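Sortase-like protein (Streptococcus suis, PDB 3RE9) probably acts as a class C sortase, a transpeptidase that joins surface proteins, as in pilus assembly. Local coordinates at residues Leu13-Ser18 with Val143-Asp148; Glu39-Ile44 with Glu64-Lys69; Pro50-Lys55 with Thr106-Gly111. All coordinates share one frame; numbering follows the deposited sequence.

Contact 1: Leu13-Ser18 with Val143-Asp148; sequences LNNVVS and VKPGQD
Asn14 is the first residue of its loop to touch Val143, and it does so with aliphatic carbon: its CB lies 4.0 Å from Val143 CG1. Its CG stands between the backbone N and the carbonyl carbon (chi1 59°), and the methylene, rather than the amide, is the part that meets the valine methyl; the side chain also packs on Asp85. Across the contact, Val143 directs CG1 anti to its own N (chi1 177°), which carries that methyl to the asparagine.

Asn15 follows with its amide. ND2 is 3.9 Å from Pro145 CG, the side chain crossing the proline ring at a slant, and OD1 stands 4.0 Å from Val143 O. Those two oxygens are both acceptors and form no bond; the contact is van der Waals packing at the surface.

The 143-148 side keeps its shape through a type II beta turn from Lys144 to Gln147, closed by Gln147 N to Lys144 O at 3.1 Å, with Gly146 at positive phi; Asp85 accepts a hydrogen bond from Gly146 N.

Residues 13-18 link helix 3-11 to helix 21-39, in the N-terminal region, which in class C sortases generally carries the lid, probably here too. The turn leads into strand 148-156, whose Asp148 forms a salt bridge with Arg171 on strand 163-172.

Contact 2: Glu39-Ile44 with Glu64-Lys69; sequences ELHEKI and ETVLQK
Glu64 OE2 takes two hydrogen bonds, one from Gln68 NE2 at 2.6 Å and one from His93 NE2, and so ties the first turn of helix 64-69 to a neighbouring loop. A different side of the helix meets His41, the C-prime residue of a Schellman motif that ends helix 21-39. His93 lies in a TAHTG sequence, as in sortases, and is probably the family's active-site histidine, which would make Glu64 a second-shell partner. The amide of Gln68 reaches the carboxylate from its anti side with an N-H...O angle of 143°, a short but bent bond between residues four apart in the helix. Gln68 OE1 in turn accepts from Lys98 NZ.

The positive phi of His41 turns the chain away from the helix axis and toward strand 43-49. The imidazole is sandwiched. Thr65 CB sits over the centre of one face, 4.1 Å from the ring centroid and only 9° off the normal, a CH-pi contact; Glu39 O lies beyond the opposite face, offset toward the rim. Thr65 OG1 stands over the same face as CB, 3.8 Å from His41 NE2, too far for a hydrogen bond.

On the sheet side, strand 54-60 supplies Tyr59, which touches Val66 and receives Lys69 in a cation-pi contact. Val66 sets CG1 anti to the backbone N, leaving CG2 beside that N, and this methyl packs 3.8 Å from His41 CB, at the root of the ring.

Contact 3: Pro50-Lys55 with Thr106-Gly111; sequences PKIEVK and TKVKIG
Ile52 meets the other segment with both of its branches, each taking a different neighbour. Its CG2 methyl lies 3.9 Å from Lys107 CB, and its CD1 methyl lies 3.9 Å from Val108 CG2. The two approaches differ in direction: the isoleucine slants across Lys107 but crosses Val108 at about a right angle. The torsions explain the split. CG1 is set between the backbone N and the carbonyl carbon (chi1 57°); with CG1 there and chi2 extended (-179°), CD1 comes to Val108 CG2, while CG2, on the other branch, is left for the lysine.

Lys107 contributes only the base of its side chain to this contact. Beyond CB the chain leads away from Ile52, and a bend at its last torsion brings NZ to a salt bridge with Asp104. Val108 is buried.

Beside this apolar patch, Lys51 and Lys109 hold their NZ atoms 6.3 Å apart. Asp112 probably offsets the two nearby positive charges: one carboxylate oxygen forms a salt bridge with Lys51 NZ, and the other accepts from Lys109 N.

Ile52 belongs to the tight connection between the antiparallel strands 43-49 and 54-60, where Glu53, at positive phi, and Val54 both face Ile49 in a G1 beta bulge. Residues 106-111 run from a 3-10 turn toward strand 113-117, and Val108 packs inward on Val127 of strand 122-133 and Val167 of strand 163-172.

How the contacts relate
The three contacts lie well apart from one another. Contact 1 closes the longest loop, and both others are nested inside it; its centre is 27 Å from that of contact 2 and 28 Å from that of contact 3, on opposite sides of the chain's centre. Contacts 2 and 3 come nearer, about 8 Å between nearest atoms, and reach the same sheet through neighbouring strands: 43-49 leaves contact 2 and ends at the turn of contact 3, and 54-60 returns toward helix 64-69. Two contacts border the probable active site: Glu64 of contact 2 bonds His93, and the strand after contact 1 carries the TLxTC sequence typical of sortases, whose cysteine is the family's usual nucleophile.

Contact 1: Leu13-Ser18 with Val143-Asp148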
ATOM      1  N   LEU A  13       6.526  11.545  -6.506  1.00 26.88           N
ATOM      2  CA  LEU A  13       7.377  10.920  -5.509  1.00 28.86           C
ATOM      3  C   LEU A  13       8.689  10.495  -6.165  1.00 31.55           C
ATOM      4  O   LEU A  13       9.782  10.898  -5.719  1.00 32.27           O
ATOM      5  CB  LEU A  13       6.690   9.706  -4.857  1.00 27.68           C
ATOM      6  CG  LEU A  13       5.305   9.824  -4.208  1.00 26.22           C
ATOM      7  CD1 LEU A  13       4.830   8.471  -3.719  1.00 23.38           C
ATOM      8  CD2 LEU A  13       5.252  10.848  -3.080  1.00 23.79           C
ATOM      9  N   ASN A  14       8.558   9.723  -7.248  1.00 34.26           N
ATOM     10  CA  ASN A  14       9.663   8.975  -7.862  1.00 36.80           C
ATOM     11  C   ASN A  14      10.913   9.779  -8.301  1.00 38.09           C
ATOM     12  O   ASN A  14      10.838  10.988  -8.522  1.00 38.52           O
ATOM     13  CB  ASN A  14       9.142   8.036  -8.966  1.00 36.99           C
ATOM     14  CG  ASN A  14       8.415   8.770 -10.081  1.00 37.41           C
ATOM     15  OD1 ASN A  14       8.932   9.739 -10.648  1.00 39.18           O
ATOM     16  ND2 ASN A  14       7.223   8.291 -10.418  1.00 34.62           N
ATOM     17  N   ASN A  15      12.037   9.066  -8.426  1.00 39.85           N
ATOM     18  CA  ASN A  15      13.400   9.642  -8.474  1.00 40.98           C
ATOM     19  C   ASN A  15      13.590  10.903  -9.332  1.00 41.99           C
ATOM     20  O   ASN A  15      13.941  11.966  -8.798  1.00 42.29           O
ATOM     21  CB  ASN A  15      14.452   8.558  -8.820  1.00 40.79           C
ATOM     22  CG  ASN A  15      14.455   7.389  -7.823  1.00 40.55           C
ATOM     23  OD1 ASN A  15      13.508   7.213  -7.050  1.00 41.96           O
ATOM     24  ND2 ASN A  15      15.519   6.584  -7.842  1.00 38.62           N
ATOM     25  N   VAL A  16      13.358  10.803 -10.641  1.00 42.82           N
ATOM     26  CA  VAL A  16      13.519  11.978 -11.507  1.00 43.74           C
ATOM     27  C   VAL A  16      12.189  12.736 -11.717  1.00 44.30           C
ATOM     28  O   VAL A  16      11.229  12.201 -12.272  1.00 44.44           O
ATOM     29  CB  VAL A  16      14.252  11.636 -12.846  1.00 43.80           C
ATOM     30  CG1 VAL A  16      14.560  12.910 -13.641  1.00 43.47           C
ATOM     31  CG2 VAL A  16      15.552  10.852 -12.564  1.00 43.58           C
ATOM     32  N   VAL A  17      12.165  13.985 -11.252  1.00 45.15           N
ATOM     33  CA  VAL A  17      10.981  14.856 -11.279  1.00 45.92           C
ATOM     34  C   VAL A  17      11.288  16.147 -12.068  1.00 46.38           C
ATOM     35  O   VAL A  17      12.287  16.820 -11.796  1.00 46.77           O
ATOM     36  CB  VAL A  17      10.506  15.170  -9.820  1.00 46.06           C
ATOM     37  CG1 VAL A  17       9.628  16.438  -9.745  1.00 46.60           C
ATOM     38  CG2 VAL A  17       9.786  13.972  -9.223  1.00 45.12           C
ATOM     39  N   SER A  18      10.431  16.490 -13.034  1.00 46.64           N
ATOM     40  CA  SER A  18      10.706  17.600 -13.960  1.00 46.66           C
ATOM     41  C   SER A  18      10.398  19.011 -13.414  1.00 46.59           C
ATOM     42  O   SER A  18       9.323  19.252 -12.837  1.00 46.31           O
ATOM     43  CB  SER A  18      10.004  17.364 -15.309  1.00 47.01           C
ATOM     44  OG  SER A  18      10.548  16.235 -15.986  1.00 47.28           O
ATOM     45  N   VAL A 143      10.431   3.645  -3.655  1.00 19.21           N
ATOM     46  CA  VAL A 143      10.045   3.450  -5.038  1.00 19.13           C
ATOM     47  C   VAL A 143      11.256   2.932  -5.833  1.00 19.37           C
ATOM     48  O   VAL A 143      12.342   3.532  -5.829  1.00 19.85           O
ATOM     49  CB  VAL A 143       9.478   4.744  -5.675  1.00 18.97           C
ATOM     50  CG1 VAL A 143       9.163   4.513  -7.121  1.00 19.87           C
ATOM     51  CG2 VAL A 143       8.205   5.243  -4.948  1.00 18.41           C
ATOM     52  N   LYS A 144      11.068   1.809  -6.505  1.00 19.54           N
ATOM     53  CA  LYS A 144      12.112   1.253  -7.349  1.00 20.12           C
ATOM     54  C   LYS A 144      11.773   1.602  -8.776  1.00 19.88           C
ATOM     55  O   LYS A 144      10.734   1.192  -9.268  1.00 20.18           O
ATOM     56  CB  LYS A 144      12.245  -0.244  -7.104  1.00 20.27           C
ATOM     57  CG  LYS A 144      12.728  -0.486  -5.670  1.00 22.15           C
ATOM     58  CD  LYS A 144      12.092  -1.679  -5.001  1.00 26.21           C
ATOM     59  CE  LYS A 144      12.787  -1.916  -3.675  1.00 29.52           C
ATOM     60  NZ  LYS A 144      12.863  -0.680  -2.789  1.00 33.60           N
ATOM     61  N   PRO A 145      12.604   2.453  -9.406  1.00 19.99           N
ATOM     62  CA  PRO A 145      12.304   3.031 -10.724  1.00 19.68           C
ATOM     63  C   PRO A 145      11.989   2.013 -11.805  1.00 19.20           C
ATOM     64  O   PRO A 145      12.674   0.984 -11.910  1.00 20.24           O
ATOM     65  CB  PRO A 145      13.572   3.836 -11.084  1.00 19.96           C
ATOM     66  CG  PRO A 145      14.578   3.532 -10.010  1.00 20.86           C
ATOM     67  CD  PRO A 145      13.850   2.996  -8.827  1.00 19.97           C
ATOM     68  N   GLY A 146      10.963   2.310 -12.603  1.00 17.87           N
ATOM     69  CA  GLY A 146      10.587   1.460 -13.708  1.00 16.43           C
ATOM     70  C   GLY A 146       9.799   0.269 -13.234  1.00 16.11           C
ATOM     71  O   GLY A 146       9.369  -0.544 -14.046  1.00 16.56           O
ATOM     72  N   GLN A 147       9.577   0.165 -11.923  1.00 15.55           N
ATOM     73  CA  GLN A 147       8.879  -1.004 -11.356  1.00 15.53           C
ATOM     74  C   GLN A 147       7.607  -0.733 -10.549  1.00 14.87           C
ATOM     75  O   GLN A 147       7.197   0.413 -10.381  1.00 15.36           O
ATOM     76  CB  GLN A 147       9.862  -1.878 -10.578  1.00 15.80           C
ATOM     77  CG  GLN A 147      10.696  -2.772 -11.520  1.00 16.76           C
ATOM     78  CD  GLN A 147      11.802  -3.450 -10.824  1.00 16.53           C
ATOM     79  OE1 GLN A 147      12.759  -2.838 -10.422  1.00 14.65           O
ATOM     80  NE2 GLN A 147      11.666  -4.748 -10.652  1.00 23.13           N
ATOM     81  N   ASP A 148       6.993  -1.805 -10.065  1.00 13.95           N
ATOM     82  CA  ASP A 148       5.607  -1.791  -9.557  1.00 13.66           C
ATOM     83  C   ASP A 148       5.451  -2.777  -8.386  1.00 13.20           C
ATOM     84  O   ASP A 148       5.195  -3.975  -8.590  1.00 13.35           O
ATOM     85  CB  ASP A 148       4.631  -2.096 -10.716  1.00 13.32           C
ATOM     86  CG  ASP A 148       3.176  -2.095 -10.296  1.00 14.15           C
ATOM     87  OD1 ASP A 148       2.274  -2.106 -11.173  1.00 16.00           O
ATOM     88  OD2 ASP A 148       2.907  -2.088  -9.098  1.00 13.53           O
TER

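Contact 2: Glu39-Ile44 with Glu64-Lys69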
ATOM      1  N   GLU A  39      -7.634  13.969   4.827  1.00 19.14           N
ATOM      2  CA  GLU A  39      -8.488  14.739   5.720  1.00 20.99           C
ATOM      3  C   GLU A  39      -9.771  13.953   5.998  1.00 20.43           C
ATOM      4  O   GLU A  39     -10.349  14.038   7.079  1.00 21.33           O
ATOM      5  CB  GLU A  39      -8.766  16.098   5.080  1.00 20.47           C
ATOM      6  CG  GLU A  39      -9.575  17.100   5.873  1.00 22.79           C
ATOM      7  CD  GLU A  39      -9.851  18.373   5.022  1.00 24.31           C
ATOM      8  OE1 GLU A  39      -9.357  18.448   3.855  1.00 25.56           O
ATOM      9  OE2 GLU A  39     -10.563  19.293   5.509  1.00 27.93           O
ATOM     10  N   LEU A  40     -10.195  13.147   5.036  1.00 19.95           N
ATOM     11  CA  LEU A  40     -11.477  12.462   5.156  1.00 19.23           C
ATOM     12  C   LEU A  40     -11.413  10.980   5.461  1.00 18.44           C
ATOM     13  O   LEU A  40     -12.455  10.324   5.398  1.00 18.48           O
ATOM     14  CB  LEU A  40     -12.308  12.665   3.882  1.00 19.57           C
ATOM     15  CG  LEU A  40     -12.828  14.073   3.648  1.00 19.92           C
ATOM     16  CD1 LEU A  40     -12.900  14.305   2.177  1.00 21.25           C
ATOM     17  CD2 LEU A  40     -14.179  14.226   4.300  1.00 20.28           C
ATOM     18  N   HIS A  41     -10.227  10.454   5.794  1.00 17.55           N
ATOM     19  CA  HIS A  41     -10.020   9.002   6.006  1.00 17.54           C
ATOM     20  C   HIS A  41     -10.691   8.191   4.910  1.00 17.27           C
ATOM     21  O   HIS A  41     -11.315   7.138   5.178  1.00 17.72           O
ATOM     22  CB  HIS A  41     -10.539   8.546   7.372  1.00 17.33           C
ATOM     23  CG  HIS A  41     -10.164   9.469   8.474  1.00 18.52           C
ATOM     24  ND1 HIS A  41     -11.070  10.316   9.070  1.00 19.50           N
ATOM     25  CD2 HIS A  41      -8.968   9.729   9.046  1.00 19.58           C
ATOM     26  CE1 HIS A  41     -10.450  11.049   9.976  1.00 20.06           C
ATOM     27  NE2 HIS A  41      -9.177  10.701   9.990  1.00 20.97           N
ATOM     28  N   GLU A  42     -10.574   8.707   3.687  1.00 16.52           N
ATOM     29  CA  GLU A  42     -11.354   8.228   2.569  1.00 16.45           C
ATOM     30  C   GLU A  42     -11.026   6.806   2.193  1.00 16.04           C
ATOM     31  O   GLU A  42      -9.854   6.446   2.083  1.00 15.62           O
ATOM     32  CB  GLU A  42     -11.156   9.135   1.359  1.00 16.64           C
ATOM     33  CG  GLU A  42     -12.007   8.736   0.167  1.00 18.30           C
ATOM     34  CD  GLU A  42     -12.088   9.809  -0.860  1.00 21.00           C
ATOM     35  OE1 GLU A  42     -11.471   9.625  -1.934  1.00 21.76           O
ATOM     36  OE2 GLU A  42     -12.739  10.843  -0.577  1.00 23.23           O
ATOM     37  N   LYS A  43     -12.072   6.006   1.980  1.00 16.44           N
ATOM     38  CA  LYS A  43     -11.919   4.607   1.550  1.00 16.21           C
ATOM     39  C   LYS A  43     -11.337   4.520   0.131  1.00 16.44           C
ATOM     40  O   LYS A  43     -11.817   5.175  -0.788  1.00 16.76           O
ATOM     41  CB  LYS A  43     -13.258   3.867   1.660  1.00 15.64           C
ATOM     42  CG  LYS A  43     -13.138   2.379   1.587  1.00 14.68           C
ATOM     43  CD  LYS A  43     -14.491   1.743   1.391  1.00 16.11           C
ATOM     44  CE  LYS A  43     -14.346   0.238   1.226  1.00 16.24           C
ATOM     45  NZ  LYS A  43     -15.481  -0.555   1.768  1.00 15.40           N
ATOM     46  N   ILE A  44     -10.286   3.733  -0.042  1.00 17.16           N
ATOM     47  CA  ILE A  44      -9.682   3.562  -1.362  1.00 17.34           C
ATOM     48  C   ILE A  44     -10.169   2.294  -2.058  1.00 17.60           C
ATOM     49  O   ILE A  44     -10.418   2.300  -3.269  1.00 18.66           O
ATOM     50  CB  ILE A  44      -8.142   3.557  -1.315  1.00 17.60           C
ATOM     51  CG1 ILE A  44      -7.587   4.930  -0.899  1.00 16.98           C
ATOM     52  CG2 ILE A  44      -7.583   3.143  -2.695  1.00 18.51           C
ATOM     53  CD1 ILE A  44      -6.079   4.905  -0.587  1.00 16.92           C
ATOM     54  N   GLU A  64      -5.477   6.695  13.585  1.00 17.11           N
ATOM     55  CA  GLU A  64      -6.061   5.632  14.396  1.00 18.45           C
ATOM     56  C   GLU A  64      -7.528   5.334  14.080  1.00 18.20           C
ATOM     57  O   GLU A  64      -7.995   4.212  14.323  1.00 18.26           O
ATOM     58  CB  GLU A  64      -5.815   5.834  15.891  1.00 19.19           C
ATOM     59  CG  GLU A  64      -5.821   4.504  16.677  1.00 22.84           C
ATOM     60  CD  GLU A  64      -4.764   3.461  16.219  1.00 27.01           C
ATOM     61  OE1 GLU A  64      -3.576   3.813  15.960  1.00 27.10           O
ATOM     62  OE2 GLU A  64      -5.133   2.263  16.163  1.00 28.45           O
ATOM     63  N   THR A  65      -8.229   6.316  13.504  1.00 18.00           N
ATOM     64  CA  THR A  65      -9.576   6.107  12.938  1.00 17.87           C
ATOM     65  C   THR A  65      -9.512   4.992  11.922  1.00 17.21           C
ATOM     66  O   THR A  65     -10.332   4.076  11.947  1.00 18.11           O
ATOM     67  CB  THR A  65     -10.128   7.357  12.203  1.00 17.78           C
ATOM     68  OG1 THR A  65      -9.993   8.511  13.035  1.00 19.54           O
ATOM     69  CG2 THR A  65     -11.587   7.185  11.881  1.00 18.37           C
ATOM     70  N   VAL A  66      -8.535   5.083  11.031  1.00 16.02           N
ATOM     71  CA  VAL A  66      -8.347   4.101   9.990  1.00 15.26           C
ATOM     72  C   VAL A  66      -7.887   2.770  10.555  1.00 15.47           C
ATOM     73  O   VAL A  66      -8.478   1.718  10.247  1.00 15.84           O
ATOM     74  CB  VAL A  66      -7.377   4.641   8.918  1.00 15.56           C
ATOM     75  CG1 VAL A  66      -6.747   3.531   8.121  1.00 14.51           C
ATOM     76  CG2 VAL A  66      -8.121   5.636   8.008  1.00 15.02           C
ATOM     77  N   LEU A  67      -6.861   2.814  11.413  1.00 14.80           N
ATOM     78  CA  LEU A  67      -6.192   1.604  11.869  1.00 13.77           C
ATOM     79  C   LEU A  67      -7.030   0.779  12.846  1.00 14.28           C
ATOM     80  O   LEU A  67      -6.764  -0.424  13.041  1.00 13.87           O
ATOM     81  CB  LEU A  67      -4.787   1.924  12.416  1.00 13.52           C
ATOM     82  CG  LEU A  67      -3.744   2.505  11.445  1.00 12.06           C
ATOM     83  CD1 LEU A  67      -2.377   2.507  12.057  1.00 11.66           C
ATOM     84  CD2 LEU A  67      -3.682   1.756  10.118  1.00 11.28           C
ATOM     85  N   GLN A  68      -8.037   1.424  13.450  1.00 14.47           N
ATOM     86  CA  GLN A  68      -9.022   0.740  14.307  1.00 14.78           C
ATOM     87  C   GLN A  68     -10.086  -0.052  13.525  1.00 14.65           C
ATOM     88  O   GLN A  68     -10.592  -1.056  14.027  1.00 15.64           O
ATOM     89  CB  GLN A  68      -9.707   1.724  15.268  1.00 14.87           C
ATOM     90  CG  GLN A  68      -8.809   2.223  16.412  1.00 15.88           C
ATOM     91  CD  GLN A  68      -8.292   1.081  17.268  1.00 17.84           C
ATOM     92  OE1 GLN A  68      -9.056   0.173  17.622  1.00 18.84           O
ATOM     93  NE2 GLN A  68      -6.988   1.097  17.582  1.00 15.89           N
ATOM     94  N   LYS A  69     -10.404   0.373  12.304  1.00 13.90           N
ATOM     95  CA  LYS A  69     -11.453  -0.268  11.511  1.00 13.38           C
ATOM     96  C   LYS A  69     -10.986  -0.979  10.232  1.00 13.56           C
ATOM     97  O   LYS A  69     -11.791  -1.626   9.568  1.00 14.24           O
ATOM     98  CB  LYS A  69     -12.526   0.754  11.140  1.00 12.88           C
ATOM     99  CG  LYS A  69     -11.963   1.907  10.352  1.00 12.53           C
ATOM    100  CD  LYS A  69     -13.024   2.789   9.804  1.00  8.92           C
ATOM    101  CE  LYS A  69     -12.404   3.738   8.824  1.00  7.84           C
ATOM    102  NZ  LYS A  69     -13.364   4.826   8.528  1.00  9.62           N
TER

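Contact 3: Pro50-Lys55 with Thr106-Gly111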
ATOM      1  N   PRO A  50      -5.861 -14.327  -0.042  1.00 18.34           N
ATOM      2  CA  PRO A  50      -6.642 -15.581  -0.063  1.00 19.01           C
ATOM      3  C   PRO A  50      -6.161 -16.674   0.897  1.00 19.53           C
ATOM      4  O   PRO A  50      -6.985 -17.308   1.548  1.00 20.11           O
ATOM      5  CB  PRO A  50      -6.528 -16.047  -1.512  1.00 19.04           C
ATOM      6  CG  PRO A  50      -6.149 -14.804  -2.287  1.00 18.58           C
ATOM      7  CD  PRO A  50      -5.372 -13.943  -1.383  1.00 18.24           C
ATOM      8  N   LYS A  51      -4.856 -16.871   1.008  1.00 20.21           N
ATOM      9  CA  LYS A  51      -4.307 -17.962   1.819  1.00 21.16           C
ATOM     10  C   LYS A  51      -4.419 -17.778   3.356  1.00 21.38           C
ATOM     11  O   LYS A  51      -4.379 -18.766   4.119  1.00 21.23           O
ATOM     12  CB  LYS A  51      -2.869 -18.287   1.397  1.00 21.37           C
ATOM     13  CG  LYS A  51      -2.780 -19.403   0.358  1.00 23.21           C
ATOM     14  CD  LYS A  51      -1.351 -19.617  -0.079  1.00 24.64           C
ATOM     15  CE  LYS A  51      -1.291 -20.277  -1.452  1.00 26.19           C
ATOM     16  NZ  LYS A  51      -0.058 -19.849  -2.205  1.00 24.35           N
ATOM     17  N   ILE A  52      -4.551 -16.531   3.804  1.00 21.23           N
ATOM     18  CA  ILE A  52      -4.882 -16.266   5.203  1.00 21.10           C
ATOM     19  C   ILE A  52      -6.331 -15.820   5.391  1.00 21.33           C
ATOM     20  O   ILE A  52      -6.758 -15.505   6.495  1.00 20.70           O
ATOM     21  CB  ILE A  52      -3.863 -15.339   5.886  1.00 21.18           C
ATOM     22  CG1 ILE A  52      -3.735 -14.009   5.141  1.00 20.51           C
ATOM     23  CG2 ILE A  52      -2.522 -16.072   6.006  1.00 21.41           C
ATOM     24  CD1 ILE A  52      -2.731 -13.051   5.754  1.00 20.43           C
ATOM     25  N   GLU A  53      -7.079 -15.847   4.281  1.00 21.84           N
ATOM     26  CA  GLU A  53      -8.500 -15.492   4.230  1.00 22.52           C
ATOM     27  C   GLU A  53      -8.767 -14.086   4.712  1.00 20.93           C
ATOM     28  O   GLU A  53      -9.709 -13.848   5.444  1.00 21.13           O
ATOM     29  CB  GLU A  53      -9.372 -16.497   5.001  1.00 22.90           C
ATOM     30  CG  GLU A  53      -9.526 -17.888   4.331  1.00 25.14           C
ATOM     31  CD  GLU A  53     -10.477 -18.838   5.101  1.00 25.97           C
ATOM     32  OE1 GLU A  53     -10.493 -18.831   6.363  1.00 30.25           O
ATOM     33  OE2 GLU A  53     -11.208 -19.615   4.436  1.00 30.42           O
ATOM     34  N   VAL A  54      -7.932 -13.154   4.281  1.00 20.04           N
ATOM     35  CA  VAL A  54      -8.085 -11.754   4.644  1.00 19.07           C
ATOM     36  C   VAL A  54      -8.698 -10.980   3.454  1.00 18.69           C
ATOM     37  O   VAL A  54      -8.308 -11.176   2.285  1.00 18.25           O
ATOM     38  CB  VAL A  54      -6.721 -11.150   5.116  1.00 19.23           C
ATOM     39  CG1 VAL A  54      -6.705  -9.630   5.006  1.00 18.44           C
ATOM     40  CG2 VAL A  54      -6.379 -11.612   6.526  1.00 18.32           C
ATOM     41  N   LYS A  55      -9.695 -10.153   3.775  1.00 17.81           N
ATOM     42  CA  LYS A  55     -10.303  -9.201   2.842  1.00 17.65           C
ATOM     43  C   LYS A  55     -10.762  -7.985   3.648  1.00 17.24           C
ATOM     44  O   LYS A  55     -11.759  -8.022   4.358  1.00 17.78           O
ATOM     45  CB  LYS A  55     -11.441  -9.848   2.043  1.00 17.43           C
ATOM     46  CG  LYS A  55     -11.925  -9.051   0.861  1.00 17.75           C
ATOM     47  CD  LYS A  55     -12.402  -9.970  -0.227  1.00 21.44           C
ATOM     48  CE  LYS A  55     -13.707  -9.491  -0.902  1.00 24.27           C
ATOM     49  NZ  LYS A  55     -13.610  -8.256  -1.725  1.00 23.56           N
ATOM     50  N   THR A 106       2.344 -12.999   9.169  1.00 12.84           N
ATOM     51  CA  THR A 106       3.468 -13.856   9.488  1.00 13.81           C
ATOM     52  C   THR A 106       3.362 -15.227   8.790  1.00 14.59           C
ATOM     53  O   THR A 106       4.360 -15.898   8.598  1.00 15.21           O
ATOM     54  CB  THR A 106       3.638 -14.032  11.031  1.00 13.44           C
ATOM     55  OG1 THR A 106       2.367 -14.282  11.643  1.00 13.96           O
ATOM     56  CG2 THR A 106       4.235 -12.798  11.649  1.00 12.57           C
ATOM     57  N   LYS A 107       2.156 -15.618   8.395  1.00 15.17           N
ATOM     58  CA  LYS A 107       1.928 -16.867   7.696  1.00 15.85           C
ATOM     59  C   LYS A 107       2.049 -16.753   6.168  1.00 15.81           C
ATOM     60  O   LYS A 107       1.928 -17.758   5.458  1.00 16.28           O
ATOM     61  CB  LYS A 107       0.555 -17.427   8.066  1.00 16.02           C
ATOM     62  CG  LYS A 107       0.348 -17.715   9.570  1.00 17.31           C
ATOM     63  CD  LYS A 107      -1.107 -18.129   9.872  1.00 17.56           C
ATOM     64  CE  LYS A 107      -1.364 -18.232  11.395  1.00 20.88           C
ATOM     65  NZ  LYS A 107      -0.914 -17.027  12.273  1.00 22.64           N
ATOM     66  N   VAL A 108       2.270 -15.548   5.650  1.00 15.46           N
ATOM     67  CA  VAL A 108       2.415 -15.356   4.208  1.00 15.02           C
ATOM     68  C   VAL A 108       3.796 -15.837   3.751  1.00 15.25           C
ATOM     69  O   VAL A 108       4.790 -15.592   4.425  1.00 14.62           O
ATOM     70  CB  VAL A 108       2.178 -13.889   3.789  1.00 14.51           C
ATOM     71  CG1 VAL A 108       2.380 -13.720   2.296  1.00 14.17           C
ATOM     72  CG2 VAL A 108       0.775 -13.449   4.163  1.00 14.42           C
ATOM     73  N   LYS A 109       3.820 -16.527   2.610  1.00 16.11           N
ATOM     74  CA  LYS A 109       5.037 -17.068   1.988  1.00 17.35           C
ATOM     75  C   LYS A 109       5.386 -16.373   0.667  1.00 17.26           C
ATOM     76  O   LYS A 109       4.541 -15.780  -0.032  1.00 16.87           O
ATOM     77  CB  LYS A 109       4.904 -18.573   1.606  1.00 17.33           C
ATOM     78  CG  LYS A 109       3.796 -19.387   2.223  1.00 17.76           C
ATOM     79  CD  LYS A 109       3.674 -20.693   1.472  1.00 19.06           C
ATOM     80  CE  LYS A 109       2.355 -21.379   1.783  1.00 21.40           C
ATOM     81  NZ  LYS A 109       2.553 -22.265   2.991  1.00 22.97           N
ATOM     82  N   ILE A 110       6.650 -16.542   0.300  1.00 17.49           N
ATOM     83  CA  ILE A 110       7.126 -16.153  -0.994  1.00 16.95           C
ATOM     84  C   ILE A 110       6.396 -17.048  -2.013  1.00 17.82           C
ATOM     85  O   ILE A 110       6.204 -18.272  -1.796  1.00 17.67           O
ATOM     86  CB  ILE A 110       8.691 -16.172  -1.023  1.00 17.07           C
ATOM     87  CG1 ILE A 110       9.203 -14.949  -0.218  1.00 16.09           C
ATOM     88  CG2 ILE A 110       9.211 -16.198  -2.462  1.00 16.03           C
ATOM     89  CD1 ILE A 110      10.709 -14.736  -0.117  1.00 16.03           C
ATOM     90  N   GLY A 111       5.913 -16.426  -3.084  1.00 17.46           N
ATOM     91  CA  GLY A 111       5.174 -17.173  -4.090  1.00 17.12           C
ATOM     92  C   GLY A 111       3.693 -16.966  -3.981  1.00 17.28           C
ATOM     93  O   GLY A 111       2.987 -17.222  -4.948  1.00 16.98           O
TER